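Local coordinates for carbohydrate deacetylase Agd3 (Neosartorya fumigata, PDB 6NWZ), which probably removes acetyl groups from the fungal exopolysaccharide galactosaminogalactan and is required for biofilm formation, at residues S198-V202 with M212-I216; W351-T357 with K405-F409. One frame throughout, in Å; residues are numbered along the deposited sequence.

Contact 1: S198-V202 with M212-I216; sequences STAAV and MAFFI
Ala201 and Phe214 face each other as an antiparallel non-hydrogen-bonded pair, and Val202 with Ala213 forms the hydrogen-bonded pair beside it. The latter is held in both directions: Val202 N donates to Ala213 O and Ala213 N to Val202 O, each over 3.0 Å. Beyond Ala201 the ladder becomes one-sided. Phe215 N still reaches Ala200 O at 3.0 Å, but Ala200 N and Phe215 O lie 6.8 Å apart, because Ala200 (psi -31°) and Phe215 (psi 40°) both leave extended geometry. A CA-H...O contact from Ala201 CA to Ala213 O, 3.2 Å, supplements the bonds.

These are the open-end residues of the beta hairpin formed by strands 198-206 and 209-214 in the CBM87 family region. Strand 182-188 continues the sheet beyond 198-206, with backbone hydrogen bonds between Ile185 and Ala201 and between Ala186 and Ala200. On the other flank Met212 bonds to Met116 of the parallel strand 115-119.

Apolar contacts divide between the two faces. On one, the methyl of Ala201 sits over the face of the Phe214 ring, Ala201 CB being 3.7 Å from Phe214 CD2; Phe218 meets the same ring edge-to-face. On the other lie Val202 and Ala213, where Val202 CG2, wedged between the directions of the backbone N and carbonyl carbon, meets Ala213 CB at 3.8 Å. Phe215, just past the strand end, packs against both methyls of Val202, with CZ at CG2 and with Phe215 CE2 3.9 Å from Val202 CG1. Thr199 meets the Phe215 ring with its carbonyl O at the edge and with CG2, while its hydroxyl hydrogen-bonds Glu184.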
ATOM      1  N   SER A 198     -28.616  -1.335  14.798  1.00 36.63           N
ATOM      2  CA  SER A 198     -28.152  -2.120  15.932  1.00 37.16           C
ATOM      3  C   SER A 198     -26.683  -1.810  16.181  1.00 37.92           C
ATOM      4  O   SER A 198     -26.000  -1.213  15.345  1.00 32.82           O
ATOM      5  CB  SER A 198     -28.359  -3.620  15.699  1.00 26.65           C
ATOM      6  OG  SER A 198     -27.691  -4.046  14.525  1.00 46.10           O
ATOM      7  N   THR A 199     -26.204  -2.247  17.343  1.00 40.75           N
ATOM      8  CA  THR A 199     -24.842  -1.963  17.772  1.00 40.76           C
ATOM      9  C   THR A 199     -23.859  -2.931  17.129  1.00 34.73           C
ATOM     10  O   THR A 199     -24.072  -4.147  17.136  1.00 38.33           O
ATOM     11  CB  THR A 199     -24.741  -2.051  19.292  1.00 43.94           C
ATOM     12  OG1 THR A 199     -25.520  -1.003  19.883  1.00 44.92           O
ATOM     13  CG2 THR A 199     -23.294  -1.924  19.733  1.00 31.23           C
ATOM     14  N   ALA A 200     -22.770  -2.389  16.587  1.00 29.71           N
ATOM     15  CA  ALA A 200     -21.745  -3.188  15.934  1.00 25.75           C
ATOM     16  C   ALA A 200     -20.426  -3.230  16.684  1.00 30.13           C
ATOM     17  O   ALA A 200     -19.716  -4.230  16.594  1.00 22.99           O
ATOM     18  CB  ALA A 200     -21.488  -2.664  14.518  1.00 24.45           C
ATOM     19  N   ALA A 201     -20.078  -2.174  17.414  1.00 33.90           N
ATOM     20  CA  ALA A 201     -18.862  -2.168  18.211  1.00 34.16           C
ATOM     21  C   ALA A 201     -19.065  -1.234  19.394  1.00 30.55           C
ATOM     22  O   ALA A 201     -19.804  -0.251  19.304  1.00 33.47           O
ATOM     23  CB  ALA A 201     -17.641  -1.748  17.382  1.00 22.53           C
ATOM     24  N   VAL A 202     -18.413  -1.559  20.510  1.00 30.71           N
ATOM     25  CA  VAL A 202     -18.592  -0.840  21.763  1.00 37.85           C
ATOM     26  C   VAL A 202     -17.230  -0.550  22.380  1.00 32.69           C
ATOM     27  O   VAL A 202     -16.208  -1.116  21.991  1.00 37.77           O
ATOM     28  CB  VAL A 202     -19.469  -1.614  22.772  1.00 34.69           C
ATOM     29  CG1 VAL A 202     -20.864  -1.837  22.220  1.00 24.72           C
ATOM     30  CG2 VAL A 202     -18.820  -2.942  23.148  1.00 30.06           C
ATOM     31  N   MET A 212     -12.317  -2.432  24.038  1.00 23.33           N
ATOM     32  CA  MET A 212     -13.013  -2.167  22.784  1.00 21.46           C
ATOM     33  C   MET A 212     -13.378  -3.508  22.159  1.00 35.53           C
ATOM     34  O   MET A 212     -12.502  -4.353  21.942  1.00 47.27           O
ATOM     35  CB  MET A 212     -12.152  -1.324  21.836  1.00 23.09           C
ATOM     36  CG  MET A 212     -12.756  -1.145  20.447  1.00 29.80           C
ATOM     37  SD  MET A 212     -11.844  -0.038  19.347  1.00 37.76           S
ATOM     38  CE  MET A 212     -12.184   1.559  20.075  1.00 22.40           C
ATOM     39  N   ALA A 213     -14.669  -3.705  21.886  1.00 29.47           N
ATOM     40  CA  ALA A 213     -15.196  -4.985  21.427  1.00 32.28           C
ATOM     41  C   ALA A 213     -15.896  -4.814  20.087  1.00 29.08           C
ATOM     42  O   ALA A 213     -16.751  -3.936  19.935  1.00 35.26           O
ATOM     43  CB  ALA A 213     -16.170  -5.583  22.450  1.00 21.78           C
ATOM     44  N   PHE A 214     -15.545  -5.671  19.130  1.00 32.59           N
ATOM     45  CA  PHE A 214     -16.132  -5.668  17.795  1.00 32.67           C
ATOM     46  C   PHE A 214     -16.981  -6.922  17.620  1.00 33.23           C
ATOM     47  O   PHE A 214     -16.462  -8.042  17.687  1.00 46.22           O
ATOM     48  CB  PHE A 214     -15.049  -5.604  16.718  1.00 35.31           C
ATOM     49  CG  PHE A 214     -14.466  -4.229  16.511  1.00 32.19           C
ATOM     50  CD1 PHE A 214     -13.421  -3.778  17.295  1.00 27.37           C
ATOM     51  CD2 PHE A 214     -14.955  -3.396  15.514  1.00 24.63           C
ATOM     52  CE1 PHE A 214     -12.879  -2.521  17.102  1.00 31.73           C
ATOM     53  CE2 PHE A 214     -14.419  -2.137  15.316  1.00 22.80           C
ATOM     54  CZ  PHE A 214     -13.380  -1.698  16.110  1.00 31.99           C
ATOM     55  N   PHE A 215     -18.279  -6.734  17.392  1.00 30.34           N
ATOM     56  CA  PHE A 215     -19.216  -7.833  17.158  1.00 27.93           C
ATOM     57  C   PHE A 215     -19.247  -8.266  15.697  1.00 40.98           C
ATOM     58  O   PHE A 215     -20.314  -8.555  15.146  1.00 42.66           O
ATOM     59  CB  PHE A 215     -20.608  -7.423  17.630  1.00 24.15           C
ATOM     60  CG  PHE A 215     -20.652  -6.962  19.060  1.00 25.68           C
ATOM     61  CD1 PHE A 215     -19.987  -7.667  20.051  1.00 26.48           C
ATOM     62  CD2 PHE A 215     -21.351  -5.817  19.411  1.00 33.66           C
ATOM     63  CE1 PHE A 215     -20.024  -7.241  21.372  1.00 23.71           C
ATOM     64  CE2 PHE A 215     -21.392  -5.385  20.729  1.00 33.41           C
ATOM     65  CZ  PHE A 215     -20.727  -6.099  21.708  1.00 37.09           C
ATOM     66  N   ILE A 216     -18.086  -8.313  15.045  1.00 33.87           N
ATOM     67  CA  ILE A 216     -17.982  -8.703  13.645  1.00 25.87           C
ATOM     68  C   ILE A 216     -16.631  -9.375  13.449  1.00 34.08           C
ATOM     69  O   ILE A 216     -15.659  -9.062  14.143  1.00 39.04           O
ATOM     70  CB  ILE A 216     -18.164  -7.485  12.704  1.00 29.01           C
ATOM     71  CG1 ILE A 216     -18.082  -7.908  11.238  1.00 27.30           C
ATOM     72  CG2 ILE A 216     -17.139  -6.394  13.009  1.00 27.45           C
ATOM     73  CD1 ILE A 216     -18.376  -6.788  10.274  1.00 30.90           C
TER

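Contact 2: W351-T357 with K405-F409; sequences WPSTPTT and KEISF
Trp351 projects its indole from an irregular loop onto helix 400-417, where Lys405, Glu406 and Phe409 meet three different parts of it. The aromatic contact is T-shaped: the CZ3-CH2 edge of the indole points at the face of the Phe409 ring, CZ3 over the ring centre and 3.5 Å from Phe409 CE2, with the planes 72° apart. Phe409 CZ also packs against the loop backbone, Thr356 C at the ring edge and Thr357 C close by.

Lys405 runs alongside the indole, over one face, in the opposite direction. Its CB stands above the six-membered ring, almost on the normal, a CH-pi contact, with Lys405 CB 3.7 Å from Trp351 CH2. The bend at chi3 (-78°) turns Lys405 CE toward Trp351 CB, 3.5 Å away, and that at chi4 directs NZ to the carbonyl of Ala401 one helical turn back.

Polar contact is confined to the pyrrole edge. Trp351 NE1 donates to Glu406 OE1 over 2.8 Å, close to the indole plane and onto the anti lone pair, but the bond is bent (138° at the hydrogen). Folding at chi2 brings the carboxylate to this edge; OE1 is also hydrogen-bonded by Thr391, next to the zinc ligand His392.

A CH-pi contact on one face and the T-shaped edge contact with Phe409, together with the bent bond at NE1, which also has Glu393 as a weak acceptor, probably limit tilt and rotation of the indole. No salt bridge joins the two segments; the buried carboxylate is instead met by neutral donors, and the lysine contributes hydrocarbon rather than charge to the ring.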
ATOM      1  N   TRP A 351      20.223  -6.867 -31.234  1.00 54.62           N
ATOM      2  CA  TRP A 351      20.463  -5.499 -31.662  1.00 58.41           C
ATOM      3  C   TRP A 351      21.224  -5.473 -32.986  1.00 64.94           C
ATOM      4  O   TRP A 351      22.075  -6.336 -33.231  1.00 54.62           O
ATOM      5  CB  TRP A 351      21.252  -4.738 -30.595  1.00 50.16           C
ATOM      6  CG  TRP A 351      20.387  -4.087 -29.556  1.00 55.31           C
ATOM      7  CD1 TRP A 351      19.490  -4.702 -28.732  1.00 52.87           C
ATOM      8  CD2 TRP A 351      20.345  -2.694 -29.225  1.00 46.40           C
ATOM      9  NE1 TRP A 351      18.887  -3.778 -27.916  1.00 54.90           N
ATOM     10  CE2 TRP A 351      19.396  -2.538 -28.197  1.00 51.87           C
ATOM     11  CE3 TRP A 351      21.016  -1.564 -29.701  1.00 46.48           C
ATOM     12  CZ2 TRP A 351      19.102  -1.296 -27.636  1.00 49.16           C
ATOM     13  CZ3 TRP A 351      20.723  -0.334 -29.144  1.00 50.23           C
ATOM     14  CH2 TRP A 351      19.774  -0.209 -28.122  1.00 43.14           C
ATOM     15  N   PRO A 352      20.930  -4.513 -33.863  1.00 73.78           N
ATOM     16  CA  PRO A 352      21.758  -4.337 -35.059  1.00 69.79           C
ATOM     17  C   PRO A 352      23.197  -4.049 -34.671  1.00 74.21           C
ATOM     18  O   PRO A 352      23.471  -3.347 -33.694  1.00 77.79           O
ATOM     19  CB  PRO A 352      21.116  -3.140 -35.769  1.00 63.92           C
ATOM     20  CG  PRO A 352      19.712  -3.121 -35.277  1.00 80.06           C
ATOM     21  CD  PRO A 352      19.779  -3.598 -33.852  1.00 80.43           C
ATOM     22  N   SER A 353      24.122  -4.608 -35.447  1.00 73.98           N
ATOM     23  CA  SER A 353      25.537  -4.444 -35.151  1.00 76.96           C
ATOM     24  C   SER A 353      26.030  -3.027 -35.410  1.00 86.99           C
ATOM     25  O   SER A 353      27.033  -2.620 -34.814  1.00 77.47           O
ATOM     26  CB  SER A 353      26.350  -5.442 -35.972  1.00 76.87           C
ATOM     27  OG  SER A 353      25.962  -5.397 -37.334  1.00 78.36           O
ATOM     28  N   THR A 354      25.343  -2.258 -36.272  1.00 98.02           N
ATOM     29  CA  THR A 354      25.891  -0.963 -36.681  1.00 91.73           C
ATOM     30  C   THR A 354      25.845   0.067 -35.556  1.00 90.00           C
ATOM     31  O   THR A 354      26.907   0.599 -35.190  1.00108.17           O
ATOM     32  CB  THR A 354      25.195  -0.477 -37.957  1.00 84.38           C
ATOM     33  N   PRO A 355      24.676   0.399 -34.955  1.00 60.14           N
ATOM     34  CA  PRO A 355      24.697   1.405 -33.881  1.00 51.62           C
ATOM     35  C   PRO A 355      25.242   0.840 -32.577  1.00 65.98           C
ATOM     36  O   PRO A 355      24.539   0.118 -31.862  1.00 70.80           O
ATOM     37  CB  PRO A 355      23.224   1.823 -33.743  1.00 49.17           C
ATOM     38  CG  PRO A 355      22.498   1.178 -34.902  1.00 64.85           C
ATOM     39  CD  PRO A 355      23.299  -0.046 -35.230  1.00 57.36           C
ATOM     40  N   THR A 356      26.499   1.154 -32.263  1.00 68.81           N
ATOM     41  CA  THR A 356      27.112   0.697 -31.021  1.00 65.41           C
ATOM     42  C   THR A 356      26.915   1.675 -29.873  1.00 63.94           C
ATOM     43  O   THR A 356      27.079   1.289 -28.711  1.00 66.61           O
ATOM     44  CB  THR A 356      28.613   0.449 -31.223  1.00 68.24           C
ATOM     45  OG1 THR A 356      29.269   1.678 -31.560  1.00 82.22           O
ATOM     46  CG2 THR A 356      28.840  -0.557 -32.339  1.00 57.00           C
ATOM     47  N   THR A 357      26.556   2.920 -30.176  1.00 63.60           N
ATOM     48  CA  THR A 357      26.359   3.960 -29.177  1.00 63.49           C
ATOM     49  C   THR A 357      25.231   4.866 -29.652  1.00 59.23           C
ATOM     50  O   THR A 357      25.050   5.064 -30.856  1.00 64.62           O
ATOM     51  CB  THR A 357      27.660   4.750 -28.949  1.00 66.70           C
ATOM     52  OG1 THR A 357      28.610   3.916 -28.274  1.00 80.77           O
ATOM     53  CG2 THR A 357      27.426   6.011 -28.124  1.00 56.63           C
ATOM     54  N   LYS A 405      22.851  -2.306 -23.823  1.00 57.59           N
ATOM     55  CA  LYS A 405      22.421  -1.227 -24.700  1.00 53.46           C
ATOM     56  C   LYS A 405      20.986  -0.799 -24.411  1.00 57.40           C
ATOM     57  O   LYS A 405      20.651   0.379 -24.580  1.00 48.17           O
ATOM     58  CB  LYS A 405      22.583  -1.648 -26.162  1.00 48.29           C
ATOM     59  CG  LYS A 405      24.037  -1.872 -26.561  1.00 48.46           C
ATOM     60  CD  LYS A 405      24.208  -2.027 -28.062  1.00 51.87           C
ATOM     61  CE  LYS A 405      23.799  -3.413 -28.536  1.00 61.88           C
ATOM     62  NZ  LYS A 405      24.692  -4.491 -28.024  1.00 58.74           N
ATOM     63  N   GLU A 406      20.134  -1.725 -23.959  1.00 54.70           N
ATOM     64  CA  GLU A 406      18.770  -1.357 -23.590  1.00 49.80           C
ATOM     65  C   GLU A 406      18.757  -0.289 -22.503  1.00 48.40           C
ATOM     66  O   GLU A 406      17.904   0.606 -22.511  1.00 49.25           O
ATOM     67  CB  GLU A 406      17.997  -2.593 -23.128  1.00 53.47           C
ATOM     68  CG  GLU A 406      17.584  -3.531 -24.244  1.00 52.60           C
ATOM     69  CD  GLU A 406      16.510  -2.940 -25.129  1.00 56.76           C
ATOM     70  OE1 GLU A 406      16.627  -3.064 -26.368  1.00 56.45           O
ATOM     71  OE2 GLU A 406      15.552  -2.349 -24.585  1.00 54.45           O
ATOM     72  N   ILE A 407      19.694  -0.365 -21.564  1.00 51.55           N
ATOM     73  CA  ILE A 407      19.772   0.597 -20.466  1.00 46.75           C
ATOM     74  C   ILE A 407      20.544   1.845 -20.874  1.00 50.61           C
ATOM     75  O   ILE A 407      20.058   2.968 -20.721  1.00 49.69           O
ATOM     76  CB  ILE A 407      20.405  -0.069 -19.225  1.00 39.86           C
ATOM     77  CG1 ILE A 407      19.610  -1.306 -18.809  1.00 39.71           C
ATOM     78  CG2 ILE A 407      20.498   0.922 -18.074  1.00 39.03           C
ATOM     79  CD1 ILE A 407      18.172  -1.007 -18.447  1.00 38.05           C
ATOM     80  N   SER A 408      21.755   1.668 -21.408  1.00 54.19           N
ATOM     81  CA  SER A 408      22.626   2.810 -21.668  1.00 52.32           C
ATOM     82  C   SER A 408      22.054   3.732 -22.738  1.00 56.27           C
ATOM     83  O   SER A 408      22.155   4.961 -22.621  1.00 55.33           O
ATOM     84  CB  SER A 408      24.015   2.316 -22.063  1.00 46.96           C
ATOM     85  OG  SER A 408      23.923   1.245 -22.985  1.00 72.85           O
ATOM     86  N   PHE A 409      21.464   3.170 -23.796  1.00 48.38           N
ATOM     87  CA  PHE A 409      20.893   4.012 -24.842  1.00 48.13           C
ATOM     88  C   PHE A 409      19.766   4.875 -24.293  1.00 48.71           C
ATOM     89  O   PHE A 409      19.687   6.072 -24.587  1.00 52.94           O
ATOM     90  CB  PHE A 409      20.385   3.154 -26.001  1.00 50.17           C
ATOM     91  CG  PHE A 409      21.434   2.823 -27.024  1.00 49.20           C
ATOM     92  CD1 PHE A 409      22.593   2.156 -26.663  1.00 44.94           C
ATOM     93  CD2 PHE A 409      21.246   3.159 -28.357  1.00 59.64           C
ATOM     94  CE1 PHE A 409      23.552   1.843 -27.611  1.00 58.20           C
ATOM     95  CE2 PHE A 409      22.203   2.847 -29.311  1.00 45.75           C
ATOM     96  CZ  PHE A 409      23.354   2.188 -28.936  1.00 50.23           C
TER

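In the fold
From the N terminus, the chain first reaches contact 1, where 198-202 and 212-216 close a hairpin with nine residues between them, including the zinc ligand Glu210. This ties neighbouring strands together within the CBM87 region. Only after it is complete does the chain enter the deacetylase region and open contact 2. There 351-357 and 405-409 close a longer loop of 47 intervening residues, which holds helices, strand 384-387 and the zinc ligands His388 and His392, and brings a surface loop against helix 400-417. The closures follow in series, neither nesting nor crossing. The centres of contact 1 and contact 2 lie about 64 Å apart, on opposite sides of the chain's centre.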